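Local coordinates for protein cytochrome c (Hydrogenophilus thermoluteolus, PDB 2D0S) that probably carries electrons as a small class I c-type cytochrome, through the iron of one covalently bound heme c, at residues H14-K19 and P23-V28; E42-G47 and A66-I71; M11-H14 and L20-P23. All coordinates share one frame; numbering follows the deposited sequence.

Contact 1. Residues H14-K19 and P23-V28. With HEC (heme c), chain B.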
loop_
_atom_site.group_PDB
_atom_site.type_symbol
_atom_site.label_atom_id
_atom_site.label_comp_id
_atom_site.label_asym_id
_atom_site.label_seq_id
_atom_site.Cartn_x
_atom_site.Cartn_y
_atom_site.Cartn_z
ATOM N N HIS A 14 1.557 6.726 -4.754
ATOM C CA HIS A 14 0.313 6.007 -4.987
ATOM C C HIS A 14 -0.810 7.035 -4.962
ATOM O O HIS A 14 -0.842 7.888 -4.078
ATOM C CB HIS A 14 -0.004 4.987 -3.848
ATOM C CG HIS A 14 0.927 3.822 -3.767
ATOM N ND1 HIS A 14 0.805 2.716 -4.585
ATOM C CD2 HIS A 14 1.890 3.512 -2.861
ATOM C CE1 HIS A 14 1.703 1.808 -4.237
ATOM N NE2 HIS A 14 2.396 2.274 -3.209
ATOM N N ALA A 15 -1.810 6.835 -5.803
ATOM C CA ALA A 15 -3.029 7.605 -5.744
ATOM C C ALA A 15 -4.204 6.649 -5.734
ATOM O O ALA A 15 -4.076 5.504 -6.108
ATOM C CB ALA A 15 -3.124 8.566 -6.967
ATOM N N ILE A 16 -5.360 7.143 -5.341
ATOM C CA ILE A 16 -6.575 6.335 -5.320
ATOM C C ILE A 16 -6.921 5.795 -6.727
ATOM O O ILE A 16 -7.111 4.599 -6.892
ATOM C CB ILE A 16 -7.743 7.104 -4.650
ATOM C CG1 ILE A 16 -7.373 7.425 -3.188
ATOM C CG2 ILE A 16 -9.086 6.314 -4.736
ATOM C CD1 ILE A 16 -8.499 7.991 -2.396
ATOM N N ASP A 17 -7.122 6.708 -7.666
ATOM C CA ASP A 17 -7.583 6.388 -9.016
ATOM C C ASP A 17 -6.653 6.432 -10.244
ATOM O O ASP A 17 -7.098 6.190 -11.351
ATOM C CB ASP A 17 -8.756 7.379 -9.202
ATOM C CG ASP A 17 -8.630 8.643 -8.276
ATOM O OD1 ASP A 17 -9.514 8.800 -7.363
ATOM O OD2 ASP A 17 -7.597 9.412 -8.387
ATOM N N LYS A 18 -5.360 6.676 -10.029
ATOM C CA LYS A 18 -4.413 6.677 -11.156
ATOM C C LYS A 18 -3.049 6.167 -10.731
ATOM O O LYS A 18 -2.759 6.062 -9.521
ATOM C CB LYS A 18 -4.276 8.002 -11.895
ATOM C CG LYS A 18 -4.206 9.188 -11.014
ATOM C CD LYS A 18 -5.235 10.227 -11.459
ATOM C CE LYS A 18 -4.715 11.016 -12.645
ATOM N NZ LYS A 18 -3.254 11.376 -12.459
ATOM N N LYS A 19 -2.251 5.750 -11.726
ATOM C CA LYS A 19 -0.916 5.234 -11.447
ATOM C C LYS A 19 0.164 6.316 -11.452
ATOM O O LYS A 19 0.109 7.264 -12.194
ATOM C CB LYS A 19 -0.530 4.026 -12.336
ATOM C CG LYS A 19 -1.044 4.105 -13.726
ATOM C CD LYS A 19 0.063 3.861 -14.792
ATOM C CE LYS A 19 -0.219 4.722 -16.066
ATOM N NZ LYS A 19 0.154 4.051 -17.353
ATOM N N PRO A 23 1.234 1.124 -7.953
ATOM C CA PRO A 23 -0.125 0.948 -8.459
ATOM C C PRO A 23 -1.115 1.866 -7.728
ATOM O O PRO A 23 -0.916 2.221 -6.535
ATOM C CB PRO A 23 -0.418 -0.539 -8.168
ATOM C CG PRO A 23 0.491 -0.875 -7.016
ATOM C CD PRO A 23 1.760 -0.115 -7.353
ATOM N N SER A 24 -2.224 2.112 -8.414
ATOM C CA SER A 24 -3.315 2.848 -7.814
ATOM C C SER A 24 -3.840 1.937 -6.708
ATOM O O SER A 24 -3.733 0.707 -6.798
ATOM C CB SER A 24 -4.410 3.126 -8.870
ATOM O OG SER A 24 -5.305 2.050 -9.028
ATOM N N TYR A 25 -4.450 2.550 -5.696
ATOM C CA TYR A 25 -5.044 1.821 -4.594
ATOM C C TYR A 25 -6.274 1.069 -5.081
ATOM O O TYR A 25 -6.579 0.034 -4.572
ATOM C CB TYR A 25 -5.424 2.770 -3.467
ATOM C CG TYR A 25 -4.230 3.241 -2.673
ATOM C CD1 TYR A 25 -4.172 4.534 -2.194
ATOM C CD2 TYR A 25 -3.128 2.408 -2.470
ATOM C CE1 TYR A 25 -3.082 4.986 -1.512
ATOM C CE2 TYR A 25 -2.054 2.824 -1.706
ATOM C CZ TYR A 25 -2.051 4.123 -1.234
ATOM O OH TYR A 25 -0.998 4.606 -0.526
ATOM N N LYS A 26 -6.949 1.585 -6.098
ATOM C CA LYS A 26 -8.112 0.889 -6.668
ATOM C C LYS A 26 -7.705 -0.423 -7.369
ATOM O O LYS A 26 -8.404 -1.411 -7.269
ATOM C CB LYS A 26 -8.880 1.803 -7.642
ATOM C CG LYS A 26 -9.906 2.739 -7.004
ATOM C CD LYS A 26 -10.735 3.433 -8.123
ATOM C CE LYS A 26 -12.009 4.120 -7.595
ATOM N NZ LYS A 26 -13.073 3.145 -7.160
ATOM N N ASP A 27 -6.513 -0.429 -7.978
ATOM C CA ASP A 27 -5.966 -1.664 -8.608
ATOM C C ASP A 27 -5.511 -2.664 -7.533
ATOM O O ASP A 27 -5.653 -3.893 -7.706
ATOM C CB ASP A 27 -4.751 -1.334 -9.503
ATOM C CG ASP A 27 -5.128 -1.088 -10.975
ATOM O OD1 ASP A 27 -4.183 -0.920 -11.785
ATOM O OD2 ASP A 27 -6.343 -1.024 -11.320
ATOM N N VAL A 28 -5.023 -2.123 -6.410
ATOM C CA VAL A 28 -4.604 -2.986 -5.297
ATOM C C VAL A 28 -5.865 -3.648 -4.747
ATOM O O VAL A 28 -5.900 -4.858 -4.634
ATOM C CB VAL A 28 -3.819 -2.245 -4.171
ATOM C CG1 VAL A 28 -3.660 -3.193 -2.878
ATOM C CG2 VAL A 28 -2.408 -1.796 -4.690
HETATM FE FE HEC B . 3.742 1.271 -2.100
HETATM C CHA HEC B . 3.342 -1.531 -4.046
HETATM C CHB HEC B . 1.105 0.404 -0.178
HETATM C CHC HEC B . 4.585 3.767 0.076
HETATM C CHD HEC B . 6.063 2.482 -4.378
HETATM N NA HEC B . 2.480 -0.218 -2.113
HETATM C C1A HEC B . 2.463 -1.303 -3.009
HETATM C C2A HEC B . 1.374 -2.181 -2.646
HETATM C C3A HEC B . 0.716 -1.634 -1.602
HETATM C C4A HEC B . 1.415 -0.402 -1.234
HETATM C CMA HEC B . -0.523 -2.221 -0.856
HETATM C CAA HEC B . 1.005 -3.492 -3.404
HETATM C CBA HEC B . 1.914 -4.591 -2.857
HETATM C CGA HEC B . 1.881 -5.826 -3.715
HETATM O O1A HEC B . 0.954 -5.983 -4.539
HETATM O O2A HEC B . 2.774 -6.674 -3.538
HETATM N NB HEC B . 3.017 1.957 -0.370
HETATM C C1B HEC B . 1.912 1.439 0.274
HETATM C C2B HEC B . 1.788 2.098 1.546
HETATM C C3B HEC B . 2.734 3.052 1.613
HETATM C C4B HEC B . 3.550 2.936 0.423
HETATM C CMB HEC B . 0.610 1.835 2.509
HETATM C CAB HEC B . 2.974 4.123 2.731
HETATM C CBB HEC B . 3.156 3.470 4.122
HETATM N NC HEC B . 5.035 2.808 -2.162
HETATM C C1C HEC B . 5.224 3.751 -1.144
HETATM C C2C HEC B . 6.158 4.754 -1.598
HETATM C C3C HEC B . 6.714 4.278 -2.755
HETATM C C4C HEC B . 5.917 3.139 -3.169
HETATM C CMC HEC B . 6.761 5.787 -0.621
HETATM C CAC HEC B . 7.767 4.921 -3.738
HETATM C CBC HEC B . 8.897 5.769 -3.141
HETATM N ND HEC B . 4.627 0.547 -3.956
HETATM C C1D HEC B . 5.597 1.222 -4.676
HETATM C C2D HEC B . 5.950 0.436 -5.834
HETATM C C3D HEC B . 5.073 -0.789 -5.739
HETATM C C4D HEC B . 4.280 -0.631 -4.545
HETATM C CMD HEC B . 6.999 0.796 -6.899
HETATM C CAD HEC B . 5.064 -2.009 -6.647
HETATM C CBD HEC B . 5.945 -3.049 -5.981
HETATM C CGD HEC B . 5.930 -4.285 -6.865
HETATM O O1D HEC B . 5.927 -4.091 -8.102
HETATM O O2D HEC B . 5.916 -5.447 -6.331
HETATM O O HOH W 1 -6.688 2.943 -11.325
#
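Two backbone bonds join the loop 14-19 to the start of helix 25-31: Tyr25 N gives to Ala15 O at 3.0 Å and Lys26 N gives to Ile16 O at 3.1 Å. These first-turn amides have no earlier helical carbonyl to bond, so the loop satisfies them. Ser24 is the N-cap. Its OG accepts from Asp27 N at 3.0 Å, and a water beside it also reaches, weakly, the carbonyl of Asp17. Ser24 CB lies against Lys18 O.

The main side chain is His14. Its NE2 binds the heme iron at 2.0 Å, and Met57 is the second protein ligand. On the far side of the ring, ND1 gives a nearly straight bond to Pro23 O, 2.6 Å long with an N-H...O angle of 172°. The oxygen lies almost in the imidazole plane, and the nitrogen lies in the carbonyl plane. Together the iron and this bond fix the rotation of the ring. Such a proline carbonyl behind the axial histidine is a hallmark of class I cytochromes c, and it would be expected to raise the electron density on the imidazole.

Tyr25 meets His14 at CB. With chi1 at -75° its CG stands anti to the carbonyl carbon, and one ring face lies against His14 CB. This is a CH-pi contact, 3.9 Å from CB to the ring centroid. The ring planes differ by 20°, but the offset leaves little overlap; Tyr25 CE2 comes over a face of the imidazole. With an alanine here, His14 CB is likely to lose its aromatic cover, and a gap would probably open toward Val75. At the ring atom CD1, Ile16 CG1 packs loosely on Tyr25. Lys26 CB and CG run past Ile16 O before the amine leads away.

Contact 2. Residues E42-G47 and A66-I71. With HEC (heme c), chain B.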
loop_
_atom_site.group_PDB
_atom_site.type_symbol
_atom_site.label_atom_id
_atom_site.label_comp_id
_atom_site.label_asym_id
_atom_site.label_seq_id
_atom_site.Cartn_x
_atom_site.Cartn_y
_atom_site.Cartn_z
ATOM N N GLU A 42 3.435 -7.002 5.334
ATOM C CA GLU A 42 4.873 -7.367 5.242
ATOM C C GLU A 42 5.569 -6.698 4.033
ATOM O O GLU A 42 6.707 -6.230 4.132
ATOM C CB GLU A 42 5.072 -8.901 5.178
ATOM C CG GLU A 42 5.865 -9.492 6.356
ATOM C CD GLU A 42 5.371 -8.964 7.750
ATOM O OE1 GLU A 42 4.189 -9.225 8.139
ATOM O OE2 GLU A 42 6.160 -8.261 8.438
ATOM N N LYS A 43 4.871 -6.667 2.902
ATOM C CA LYS A 43 5.372 -6.024 1.683
ATOM C C LYS A 43 5.663 -4.497 1.895
ATOM O O LYS A 43 6.642 -3.964 1.405
ATOM C CB LYS A 43 4.361 -6.254 0.534
ATOM C CG LYS A 43 4.734 -5.608 -0.801
ATOM C CD LYS A 43 6.114 -6.072 -1.306
ATOM C CE LYS A 43 6.404 -5.503 -2.698
ATOM N NZ LYS A 43 5.640 -6.246 -3.802
ATOM N N VAL A 44 4.793 -3.803 2.594
ATOM C CA VAL A 44 4.976 -2.384 2.813
ATOM C C VAL A 44 6.178 -2.226 3.755
ATOM O O VAL A 44 7.089 -1.413 3.500
ATOM C CB VAL A 44 3.725 -1.746 3.426
ATOM C CG1 VAL A 44 3.972 -0.259 3.734
ATOM C CG2 VAL A 44 2.489 -1.958 2.488
ATOM N N LYS A 45 6.189 -3.026 4.824
ATOM C CA LYS A 45 7.234 -2.998 5.809
ATOM C C LYS A 45 8.637 -3.298 5.215
ATOM O O LYS A 45 9.548 -2.479 5.341
ATOM C CB LYS A 45 6.897 -3.986 6.932
ATOM C CG LYS A 45 7.833 -3.922 8.122
ATOM C CD LYS A 45 7.931 -5.287 8.871
ATOM C CE LYS A 45 6.666 -5.581 9.663
ATOM N NZ LYS A 45 6.877 -6.729 10.610
ATOM N N LYS A 46 8.783 -4.488 4.595
ATOM C CA LYS A 46 10.065 -4.921 4.023
ATOM C C LYS A 46 10.418 -4.357 2.680
ATOM O O LYS A 46 11.578 -4.392 2.279
ATOM C CB LYS A 46 10.109 -6.450 3.958
ATOM C CG LYS A 46 10.819 -7.086 5.136
ATOM C CD LYS A 46 10.243 -8.472 5.469
ATOM C CE LYS A 46 10.479 -8.819 6.953
ATOM N NZ LYS A 46 9.592 -9.952 7.451
ATOM N N GLY A 47 9.419 -3.812 1.984
ATOM C CA GLY A 47 9.617 -3.238 0.667
ATOM C C GLY A 47 9.693 -4.356 -0.356
ATOM O O GLY A 47 9.591 -5.517 -0.006
ATOM N N ALA A 66 1.105 -1.282 13.163
ATOM C CA ALA A 66 -0.312 -0.996 13.415
ATOM C C ALA A 66 -0.849 0.041 12.461
ATOM O O ALA A 66 -2.003 -0.037 12.039
ATOM C CB ALA A 66 -0.492 -0.540 14.824
ATOM N N ASP A 67 -0.022 1.028 12.118
ATOM C CA ASP A 67 -0.440 2.053 11.177
ATOM C C ASP A 67 -0.494 1.527 9.796
ATOM O O ASP A 67 -1.459 1.790 9.081
ATOM C CB ASP A 67 0.489 3.233 11.209
ATOM C CG ASP A 67 0.348 4.037 12.489
ATOM O OD1 ASP A 67 -0.641 3.838 13.216
ATOM O OD2 ASP A 67 1.210 4.894 12.730
ATOM N N ILE A 68 0.527 0.758 9.410
ATOM C CA ILE A 68 0.524 0.157 8.101
ATOM C C ILE A 68 -0.757 -0.678 7.907
ATOM O O ILE A 68 -1.435 -0.553 6.896
ATOM C CB ILE A 68 1.764 -0.732 7.865
ATOM C CG1 ILE A 68 3.023 0.129 7.857
ATOM C CG2 ILE A 68 1.613 -1.462 6.548
ATOM C CD1 ILE A 68 4.315 -0.680 7.831
ATOM N N GLU A 69 -1.093 -1.519 8.882
ATOM C CA GLU A 69 -2.282 -2.376 8.729
ATOM C C GLU A 69 -3.583 -1.568 8.571
ATOM O O GLU A 69 -4.408 -1.878 7.743
ATOM C CB GLU A 69 -2.397 -3.350 9.887
ATOM C CG GLU A 69 -3.553 -4.340 9.767
ATOM C CD GLU A 69 -3.767 -5.110 11.054
ATOM O OE1 GLU A 69 -4.857 -5.638 11.257
ATOM O OE2 GLU A 69 -2.867 -5.101 11.890
ATOM N N LYS A 70 -3.744 -0.535 9.375
ATOM C CA LYS A 70 -4.807 0.445 9.174
ATOM C C LYS A 70 -4.895 0.958 7.698
ATOM O O LYS A 70 -5.976 1.036 7.126
ATOM C CB LYS A 70 -4.573 1.622 10.127
ATOM C CG LYS A 70 -5.802 2.348 10.593
ATOM C CD LYS A 70 -5.559 2.954 12.050
ATOM C CE LYS A 70 -6.708 3.885 12.511
ATOM N NZ LYS A 70 -7.559 4.451 11.367
ATOM N N ILE A 71 -3.770 1.371 7.117
ATOM C CA ILE A 71 -3.810 1.952 5.772
ATOM C C ILE A 71 -4.220 0.841 4.808
ATOM O O ILE A 71 -5.160 0.993 4.033
ATOM C CB ILE A 71 -2.472 2.561 5.370
ATOM C CG1 ILE A 71 -2.125 3.771 6.286
ATOM C CG2 ILE A 71 -2.477 2.947 3.816
ATOM C CD1 ILE A 71 -0.546 4.152 6.280
HETATM FE FE HEC B . 3.742 1.271 -2.100
HETATM C CHA HEC B . 3.342 -1.531 -4.046
HETATM C CHB HEC B . 1.105 0.404 -0.178
HETATM C CHC HEC B . 4.585 3.767 0.076
HETATM C CHD HEC B . 6.063 2.482 -4.378
HETATM N NA HEC B . 2.480 -0.218 -2.113
HETATM C C1A HEC B . 2.463 -1.303 -3.009
HETATM C C2A HEC B . 1.374 -2.181 -2.646
HETATM C C3A HEC B . 0.716 -1.634 -1.602
HETATM C C4A HEC B . 1.415 -0.402 -1.234
HETATM C CMA HEC B . -0.523 -2.221 -0.856
HETATM C CAA HEC B . 1.005 -3.492 -3.404
HETATM C CBA HEC B . 1.914 -4.591 -2.857
HETATM C CGA HEC B . 1.881 -5.826 -3.715
HETATM O O1A HEC B . 0.954 -5.983 -4.539
HETATM O O2A HEC B . 2.774 -6.674 -3.538
HETATM N NB HEC B . 3.017 1.957 -0.370
HETATM C C1B HEC B . 1.912 1.439 0.274
HETATM C C2B HEC B . 1.788 2.098 1.546
HETATM C C3B HEC B . 2.734 3.052 1.613
HETATM C C4B HEC B . 3.550 2.936 0.423
HETATM C CMB HEC B . 0.610 1.835 2.509
HETATM C CAB HEC B . 2.974 4.123 2.731
HETATM C CBB HEC B . 3.156 3.470 4.122
HETATM N NC HEC B . 5.035 2.808 -2.162
HETATM C C1C HEC B . 5.224 3.751 -1.144
HETATM C C2C HEC B . 6.158 4.754 -1.598
HETATM C C3C HEC B . 6.714 4.278 -2.755
HETATM C C4C HEC B . 5.917 3.139 -3.169
HETATM C CMC HEC B . 6.761 5.787 -0.621
HETATM C CAC HEC B . 7.767 4.921 -3.738
HETATM C CBC HEC B . 8.897 5.769 -3.141
HETATM N ND HEC B . 4.627 0.547 -3.956
HETATM C C1D HEC B . 5.597 1.222 -4.676
HETATM C C2D HEC B . 5.950 0.436 -5.834
HETATM C C3D HEC B . 5.073 -0.789 -5.739
HETATM C C4D HEC B . 4.280 -0.631 -4.545
HETATM C CMD HEC B . 6.999 0.796 -6.899
HETATM C CAD HEC B . 5.064 -2.009 -6.647
HETATM C CBD HEC B . 5.945 -3.049 -5.981
HETATM C CGD HEC B . 5.930 -4.285 -6.865
HETATM O O1D HEC B . 5.927 -4.091 -8.102
HETATM O O2D HEC B . 5.916 -5.447 -6.331
#
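Val44 of helix 37-46 meets Ile68 of helix 65-75, and this pair makes most of the contact. The Val44 CB lies 3.8 Å from Ile68 CG2. From that carbon the side chain divides its work. CG1, anti to the backbone N (chi1 176°), packs on CBB of the heme and also touches Ile68 CG2 and CD1. Val44 CG2 turns to the porphyrin itself and sits 3.8 Å from the meso carbon CHB. The two methyls thus touch both Ile68 and the heme.

Ile68 runs past Val44 in the opposite direction. Its CG2 takes the closest approach, while CD1 reaches on to the CA of Lys45 at 4.2 Å. One turn further along helix 65-75, Ile71 CG2 rests 3.5 Å from the heme methyl CMB. Ile71 also touches Leu4 and Ala5 of helix 2-7, consistent with the packing of the N- and C-terminal helices in class I cytochromes c.

Polar groups stay at the margins. Lys43 bends at chi2 and chi4, which brings NZ between the two heme propionates. Lys43 NZ gives a hydrogen bond to heme O2D at 2.7 Å. Lys43 NZ gives another to heme O2A at 2.9 Å, and its positive charge would be expected to offset that of the propionates. Lys45 NZ forms a salt bridge with Glu42 OE2 at 2.8 Å, within its own helix. It makes another with Glu65, which begins helix 65-75, so one amine ties the two helices at their surface.

The interhelix contact between 42-47 and 66-71 itself is purely apolar. This is consistent with a water-poor setting at this heme edge, with charge met by Lys43 at the propionates and by Lys45 with Glu42 and Glu65.

Contact 3. Residues M11-H14 and L20-P23. With HEC (heme c), chain B.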
loop_
_atom_site.group_PDB
_atom_site.type_symbol
_atom_site.label_atom_id
_atom_site.label_comp_id
_atom_site.label_asym_id
_atom_site.label_seq_id
_atom_site.Cartn_x
_atom_site.Cartn_y
_atom_site.Cartn_z
ATOM N N MET A 11 1.302 8.725 -0.407
ATOM C CA MET A 11 0.618 9.299 -1.584
ATOM C C MET A 11 1.531 10.055 -2.450
ATOM O O MET A 11 1.084 10.635 -3.442
ATOM C CB MET A 11 -0.528 10.217 -1.225
ATOM C CG MET A 11 -1.193 9.892 0.059
ATOM S SD MET A 11 -2.338 8.589 -0.102
ATOM C CE MET A 11 -3.640 9.345 -1.100
ATOM N N ALA A 12 2.830 9.915 -2.173
ATOM C CA ALA A 12 3.814 10.462 -3.073
ATOM C C ALA A 12 3.844 9.520 -4.243
ATOM O O ALA A 12 4.098 9.938 -5.352
ATOM C CB ALA A 12 5.203 10.535 -2.413
ATOM N N CYS A 13 3.735 8.210 -3.947
ATOM C CA CYS A 13 3.948 7.190 -4.982
ATOM C C CYS A 13 2.675 6.482 -5.444
ATOM O O CYS A 13 2.741 5.646 -6.313
ATOM C CB CYS A 13 4.899 6.162 -4.415
ATOM S SG CYS A 13 6.666 6.532 -4.188
ATOM N N HIS A 14 1.557 6.726 -4.754
ATOM C CA HIS A 14 0.313 6.007 -4.987
ATOM C C HIS A 14 -0.810 7.035 -4.962
ATOM O O HIS A 14 -0.842 7.888 -4.078
ATOM C CB HIS A 14 -0.004 4.987 -3.848
ATOM C CG HIS A 14 0.927 3.822 -3.767
ATOM N ND1 HIS A 14 0.805 2.716 -4.585
ATOM C CD2 HIS A 14 1.890 3.512 -2.861
ATOM C CE1 HIS A 14 1.703 1.808 -4.237
ATOM N NE2 HIS A 14 2.396 2.274 -3.209
ATOM N N LEU A 20 1.104 6.150 -10.545
ATOM C CA LEU A 20 2.150 7.067 -10.291
ATOM C C LEU A 20 3.315 6.108 -10.357
ATOM O O LEU A 20 3.269 5.161 -11.120
ATOM C CB LEU A 20 2.035 7.729 -8.925
ATOM C CG LEU A 20 0.729 8.512 -8.601
ATOM C CD1 LEU A 20 0.997 9.465 -7.485
ATOM C CD2 LEU A 20 0.163 9.305 -9.806
ATOM N N VAL A 21 4.265 6.221 -9.452
ATOM C CA VAL A 21 5.285 5.188 -9.348
ATOM C C VAL A 21 4.684 3.761 -9.026
ATOM O O VAL A 21 5.135 2.726 -9.588
ATOM C CB VAL A 21 6.313 5.558 -8.308
ATOM C CG1 VAL A 21 7.561 4.760 -8.502
ATOM C CG2 VAL A 21 6.610 7.065 -8.390
ATOM N N GLY A 22 3.790 3.693 -8.032
ATOM C CA GLY A 22 3.249 2.408 -7.612
ATOM C C GLY A 22 1.855 2.303 -8.134
ATOM O O GLY A 22 1.292 3.316 -8.689
ATOM N N PRO A 23 1.234 1.124 -7.953
ATOM C CA PRO A 23 -0.125 0.948 -8.459
ATOM C C PRO A 23 -1.115 1.866 -7.728
ATOM O O PRO A 23 -0.916 2.221 -6.535
ATOM C CB PRO A 23 -0.418 -0.539 -8.168
ATOM C CG PRO A 23 0.491 -0.875 -7.016
ATOM C CD PRO A 23 1.760 -0.115 -7.353
HETATM FE FE HEC B . 3.742 1.271 -2.100
HETATM C CHA HEC B . 3.342 -1.531 -4.046
HETATM C CHB HEC B . 1.105 0.404 -0.178
HETATM C CHC HEC B . 4.585 3.767 0.076
HETATM C CHD HEC B . 6.063 2.482 -4.378
HETATM N NA HEC B . 2.480 -0.218 -2.113
HETATM C C1A HEC B . 2.463 -1.303 -3.009
HETATM C C2A HEC B . 1.374 -2.181 -2.646
HETATM C C3A HEC B . 0.716 -1.634 -1.602
HETATM C C4A HEC B . 1.415 -0.402 -1.234
HETATM C CMA HEC B . -0.523 -2.221 -0.856
HETATM C CAA HEC B . 1.005 -3.492 -3.404
HETATM C CBA HEC B . 1.914 -4.591 -2.857
HETATM C CGA HEC B . 1.881 -5.826 -3.715
HETATM O O1A HEC B . 0.954 -5.983 -4.539
HETATM O O2A HEC B . 2.774 -6.674 -3.538
HETATM N NB HEC B . 3.017 1.957 -0.370
HETATM C C1B HEC B . 1.912 1.439 0.274
HETATM C C2B HEC B . 1.788 2.098 1.546
HETATM C C3B HEC B . 2.734 3.052 1.613
HETATM C C4B HEC B . 3.550 2.936 0.423
HETATM C CMB HEC B . 0.610 1.835 2.509
HETATM C CAB HEC B . 2.974 4.123 2.731
HETATM C CBB HEC B . 3.156 3.470 4.122
HETATM N NC HEC B . 5.035 2.808 -2.162
HETATM C C1C HEC B . 5.224 3.751 -1.144
HETATM C C2C HEC B . 6.158 4.754 -1.598
HETATM C C3C HEC B . 6.714 4.278 -2.755
HETATM C C4C HEC B . 5.917 3.139 -3.169
HETATM C CMC HEC B . 6.761 5.787 -0.621
HETATM C CAC HEC B . 7.767 4.921 -3.738
HETATM C CBC HEC B . 8.897 5.769 -3.141
HETATM N ND HEC B . 4.627 0.547 -3.956
HETATM C C1D HEC B . 5.597 1.222 -4.676
HETATM C C2D HEC B . 5.950 0.436 -5.834
HETATM C C3D HEC B . 5.073 -0.789 -5.739
HETATM C C4D HEC B . 4.280 -0.631 -4.545
HETATM C CMD HEC B . 6.999 0.796 -6.899
HETATM C CAD HEC B . 5.064 -2.009 -6.647
HETATM C CBD HEC B . 5.945 -3.049 -5.981
HETATM C CGD HEC B . 5.930 -4.285 -6.865
HETATM O O1D HEC B . 5.927 -4.091 -8.102
HETATM O O2D HEC B . 5.916 -5.447 -6.331
#
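The His14 imidazole and the heme are the flat groups here. His14 NE2 meets the iron from one heme face and Met57 SD from the other. The outer edge of the imidazole, at ND1, is held by Pro23 O as in contact 1. Tyr25 of helix 25-31 meets a face of the same ring, and the Gly22 carbonyl carbon approaches it obliquely. The ring atoms of Pro23 stay near the porphyrin: CD lies 3.7 Å from C3D of the heme, and Trp52 touches the proline from the loop beyond.

Cys13 fixes the heme covalently. Its SG is bonded to the heme carbon CAC at 2.0 Å. The sulfur stands anti to the carbonyl carbon (chi1 -73°), which lets it reach CAC. Cys13 O accepts a hydrogen bond from Gly22 N at 2.8 Å. A CB at Gly22 would probably clash with His14 CE1, so the glycine lets the backbone pass close by the imidazole. Gly22 CA packs 3.8 Å from C2D of the heme.

Apolar groups lie about the Gly22-Cys13 bond. Leu20 CB sits 3.4 Å from Cys13 O, and its CD1 lies near Ala12 O. Val21 CB faces Cys13 CB at 4.2 Å.

Cys13 and His14 end the CXXCH heme-binding motif, which Cys10 begins. Thioether, iron ligand and backbone bond all converge within two residues, which is consistent with the segment 20-23 being kept beside the neighbouring pyrrole, at C2D and C3D.

Contacts 1 and 3 share His14 and Pro23 and lie on the same side of the chain's centre. Contact 2 lies on the opposite side, about 16 Å from contact 1 between centres. All three touch the same heme. Contacts 1 and 3 are partly buried and mix backbone hydrogen bonds with iron ligation; contact 3 adds a thioether. They join loop to loop and loop to the start of helix 25-31. Contact 2 is buried and joins two helices by apolar packing, with lysines at its margins. Contact 1 touches contact 3 again where Tyr25 CE1 meets Met11 SD. Across the segments, contacts 1 and 3 are joined by hydrogen bonds and contact 2 by hydrocarbon alone.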